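Local atomic coordinates of histidinol-phosphatase (Listeria monocytogenes str. 4b H7858, PDB entry 3DCP), a protein that probably hydrolyses L-histidinol phosphate to L-histidinol and phosphate, a late step of histidine biosynthesis, at a metal centre within a PHP domain. Residues Met1-His6 and Glu34-Glu39. Sequence-based numbering, arbitrary orientation.
Sequences MKRDGH and EYSIVE. With FE (Fe (III) ion), chain F.
Two neighbouring parallel strands of the barrel-like PHP core, R3-H6 and E34-E39, meet here in a largely buried contact, with R3 beside E34 and D4 beside Y35. The ladder alternates between the strands: E34 N donates to K2 O, D4 N to E34 O (3.1 Å), and S36 N to D4 O (2.9 Å). D4 O also receives a bond from a water that accepts from R3 NE (3.0 Å), in the guanidinium plane, and donates to S36 OG. This one molecule therefore joins an arginine edge, a strand carbonyl and a serine hydroxyl, which also hydrogen-bonds to D117 on strand 117-127.

R3 and E34 illustrate how opposite charges can lie side by side without a salt bridge. With CG anti to the backbone N in each (chi1 171° and -156°), both side chains run extended over the same face of the sheet, which lays R3 CB against E34 CB at 3.7 Å and brings R3 CD to 3.6 Å from E34 OE1. The carboxylate is nearly parallel to the guanidinium, with planes 18° apart, and E34 OE2 sits over a face of that group; this oxygen bonds to H89.

The pairing belongs to a beta-alpha-beta unit in which helix 20-29 links strand 3-7 to strand 34-40, a crossover characteristic of TIM-barrel-like folds such as PHP. Beyond G5, whose CA packs on S36 CB, the first strand leads toward the metal site. D4 OD2 accepts from H6 N in an Asx turn, while D4 OD1 bonds to S257. V38 CG2 packs against H6 CA (3.7 Å) and obliquely on CD2 of the imidazole, whose NE2 binds an iron(III) ion at 2.2 Å alongside H8, E93 and D258.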
HETATM    1  N   MSE A   1     -14.280   1.371 -18.415  1.00 38.33           N
HETATM    2  CA  MSE A   1     -12.809   1.215 -18.226  1.00 38.30           C
HETATM    3  C   MSE A   1     -12.538   0.375 -16.982  1.00 37.02           C
HETATM    4  O   MSE A   1     -13.251   0.477 -15.985  1.00 38.04           O
HETATM    5  CB  MSE A   1     -12.148   2.591 -18.092  1.00 38.58           C
ATOM      6  N   LYS A   2     -11.503  -0.454 -17.043  1.00 34.84           N
ATOM      7  CA  LYS A   2     -11.155  -1.316 -15.923  1.00 32.15           C
ATOM      8  C   LYS A   2      -9.666  -1.163 -15.631  1.00 29.78           C
ATOM      9  O   LYS A   2      -8.822  -1.541 -16.441  1.00 28.95           O
ATOM     10  CB  LYS A   2     -11.499  -2.762 -16.271  1.00 32.26           C
ATOM     11  CG  LYS A   2     -11.589  -3.693 -15.086  1.00 33.32           C
ATOM     12  CD  LYS A   2     -12.341  -4.965 -15.461  1.00 34.91           C
ATOM     13  CE  LYS A   2     -12.351  -5.967 -14.318  1.00 35.48           C
ATOM     14  NZ  LYS A   2     -13.077  -7.210 -14.699  1.00 34.78           N
ATOM     15  N   ARG A   3      -9.351  -0.610 -14.465  1.00 27.55           N
ATOM     16  CA  ARG A   3      -7.964  -0.363 -14.083  1.00 24.76           C
ATOM     17  C   ARG A   3      -7.569  -0.928 -12.718  1.00 23.58           C
ATOM     18  O   ARG A   3      -8.359  -0.885 -11.771  1.00 23.54           O
ATOM     19  CB  ARG A   3      -7.718   1.154 -14.087  1.00 24.53           C
ATOM     20  CG  ARG A   3      -6.389   1.589 -13.511  1.00 23.18           C
ATOM     21  CD  ARG A   3      -6.304   3.107 -13.403  1.00 23.52           C
ATOM     22  NE  ARG A   3      -4.984   3.523 -12.935  1.00 22.78           N
ATOM     23  CZ  ARG A   3      -4.680   4.752 -12.530  1.00 24.08           C
ATOM     24  NH1 ARG A   3      -5.606   5.703 -12.534  1.00 23.17           N
ATOM     25  NH2 ARG A   3      -3.451   5.025 -12.114  1.00 23.37           N
ATOM     26  N   ASP A   4      -6.343  -1.440 -12.624  1.00 21.36           N
ATOM     27  CA  ASP A   4      -5.790  -1.946 -11.359  1.00 21.21           C
ATOM     28  C   ASP A   4      -4.514  -1.135 -11.102  1.00 20.57           C
ATOM     29  O   ASP A   4      -3.542  -1.209 -11.859  1.00 20.68           O
ATOM     30  CB  ASP A   4      -5.473  -3.447 -11.457  1.00 20.11           C
ATOM     31  CG  ASP A   4      -5.001  -4.049 -10.122  1.00 20.54           C
ATOM     32  OD1 ASP A   4      -4.871  -5.291 -10.044  1.00 19.64           O
ATOM     33  OD2 ASP A   4      -4.755  -3.296  -9.153  1.00 18.64           O
ATOM     34  N   GLY A   5      -4.524  -0.335 -10.047  1.00 20.40           N
ATOM     35  CA  GLY A   5      -3.365   0.495  -9.767  1.00 20.01           C
ATOM     36  C   GLY A   5      -2.448  -0.020  -8.677  1.00 20.02           C
ATOM     37  O   GLY A   5      -1.689   0.750  -8.087  1.00 20.91           O
ATOM     38  N   HIS A   6      -2.486  -1.317  -8.405  1.00 19.73           N
ATOM     39  CA  HIS A   6      -1.641  -1.838  -7.341  1.00 18.82           C
ATOM     40  C   HIS A   6      -1.362  -3.327  -7.502  1.00 19.13           C
ATOM     41  O   HIS A   6      -2.148  -4.166  -7.065  1.00 18.07           O
ATOM     42  CB  HIS A   6      -2.320  -1.542  -5.994  1.00 19.32           C
ATOM     43  CG  HIS A   6      -1.415  -1.644  -4.810  1.00 18.49           C
ATOM     44  ND1 HIS A   6      -1.680  -1.004  -3.618  1.00 18.33           N
ATOM     45  CD2 HIS A   6      -0.262  -2.329  -4.620  1.00 16.33           C
ATOM     46  CE1 HIS A   6      -0.731  -1.291  -2.745  1.00 18.17           C
ATOM     47  NE2 HIS A   6       0.141  -2.092  -3.330  1.00 17.88           N
ATOM     48  N   GLU A  34      -5.994  -1.109 -18.066  1.00 29.18           N
ATOM     49  CA  GLU A  34      -4.938  -0.289 -17.480  1.00 28.10           C
ATOM     50  C   GLU A  34      -4.409  -1.070 -16.283  1.00 27.02           C
ATOM     51  O   GLU A  34      -5.181  -1.576 -15.469  1.00 25.67           O
ATOM     52  CB  GLU A  34      -5.474   1.069 -17.060  1.00 28.15           C
ATOM     53  CG  GLU A  34      -4.390   2.125 -16.996  1.00 30.61           C
ATOM     54  CD  GLU A  34      -4.945   3.527 -16.916  1.00 32.72           C
ATOM     55  OE1 GLU A  34      -6.179   3.678 -16.926  1.00 33.86           O
ATOM     56  OE2 GLU A  34      -4.144   4.479 -16.844  1.00 37.58           O
ATOM     57  N   TYR A  35      -3.090  -1.166 -16.181  1.00 25.86           N
ATOM     58  CA  TYR A  35      -2.471  -1.983 -15.147  1.00 25.06           C
ATOM     59  C   TYR A  35      -1.165  -1.373 -14.643  1.00 24.72           C
ATOM     60  O   TYR A  35      -0.266  -1.075 -15.433  1.00 25.22           O
ATOM     61  CB  TYR A  35      -2.222  -3.363 -15.763  1.00 24.41           C
ATOM     62  CG  TYR A  35      -1.700  -4.459 -14.866  1.00 23.98           C
ATOM     63  CD1 TYR A  35      -2.560  -5.410 -14.330  1.00 22.99           C
ATOM     64  CD2 TYR A  35      -0.336  -4.595 -14.622  1.00 22.11           C
ATOM     65  CE1 TYR A  35      -2.076  -6.484 -13.585  1.00 22.88           C
ATOM     66  CE2 TYR A  35       0.160  -5.655 -13.881  1.00 22.76           C
ATOM     67  CZ  TYR A  35      -0.715  -6.602 -13.367  1.00 23.60           C
ATOM     68  OH  TYR A  35      -0.221  -7.689 -12.683  1.00 22.37           O
ATOM     69  N   SER A  36      -1.056  -1.197 -13.328  1.00 23.42           N
ATOM     70  CA  SER A  36       0.156  -0.624 -12.747  1.00 22.40           C
ATOM     71  C   SER A  36       0.975  -1.610 -11.919  1.00 21.69           C
ATOM     72  O   SER A  36       0.465  -2.283 -11.016  1.00 20.94           O
ATOM     73  CB  SER A  36      -0.172   0.596 -11.875  1.00 21.81           C
ATOM     74  OG  SER A  36      -0.559   1.718 -12.646  1.00 22.25           O
ATOM     75  N   ILE A  37       2.261  -1.663 -12.243  1.00 21.44           N
ATOM     76  CA  ILE A  37       3.226  -2.496 -11.550  1.00 21.23           C
ATOM     77  C   ILE A  37       3.957  -1.567 -10.578  1.00 21.25           C
ATOM     78  O   ILE A  37       4.781  -0.739 -10.981  1.00 20.39           O
ATOM     79  CB  ILE A  37       4.234  -3.102 -12.540  1.00 21.46           C
ATOM     80  CG1 ILE A  37       3.498  -4.005 -13.531  1.00 22.05           C
ATOM     81  CG2 ILE A  37       5.315  -3.861 -11.787  1.00 22.76           C
ATOM     82  CD1 ILE A  37       4.320  -4.396 -14.740  1.00 25.06           C
ATOM     83  N   VAL A  38       3.624  -1.688  -9.300  1.00 20.50           N
ATOM     84  CA  VAL A  38       4.225  -0.853  -8.283  1.00 20.76           C
ATOM     85  C   VAL A  38       4.890  -1.736  -7.240  1.00 20.95           C
ATOM     86  O   VAL A  38       4.380  -1.934  -6.135  1.00 19.92           O
ATOM     87  CB  VAL A  38       3.160   0.045  -7.637  1.00 20.11           C
ATOM     88  CG1 VAL A  38       2.765   1.150  -8.610  1.00 20.73           C
ATOM     89  CG2 VAL A  38       1.923  -0.783  -7.289  1.00 20.10           C
ATOM     90  N   GLU A  39       6.038  -2.284  -7.612  1.00 20.59           N
ATOM     91  CA  GLU A  39       6.765  -3.158  -6.720  1.00 20.51           C
ATOM     92  C   GLU A  39       7.324  -2.392  -5.521  1.00 20.57           C
ATOM     93  O   GLU A  39       7.527  -1.179  -5.583  1.00 19.13           O
ATOM     94  CB  GLU A  39       7.896  -3.843  -7.480  1.00 21.06           C
ATOM     95  CG  GLU A  39       8.544  -4.928  -6.679  1.00 21.17           C
ATOM     96  CD  GLU A  39       7.517  -5.918  -6.182  1.00 22.65           C
ATOM     97  OE1 GLU A  39       7.081  -6.777  -6.979  1.00 20.92           O
ATOM     98  OE2 GLU A  39       7.130  -5.812  -5.002  1.00 21.33           O
TER
HETATM   99 FE    FE F 311       1.274  -3.624  -2.167  1.00 22.43          FE
HETATM  100  O   HOH W   1      -3.061   1.290 -13.328  1.00 27.33           O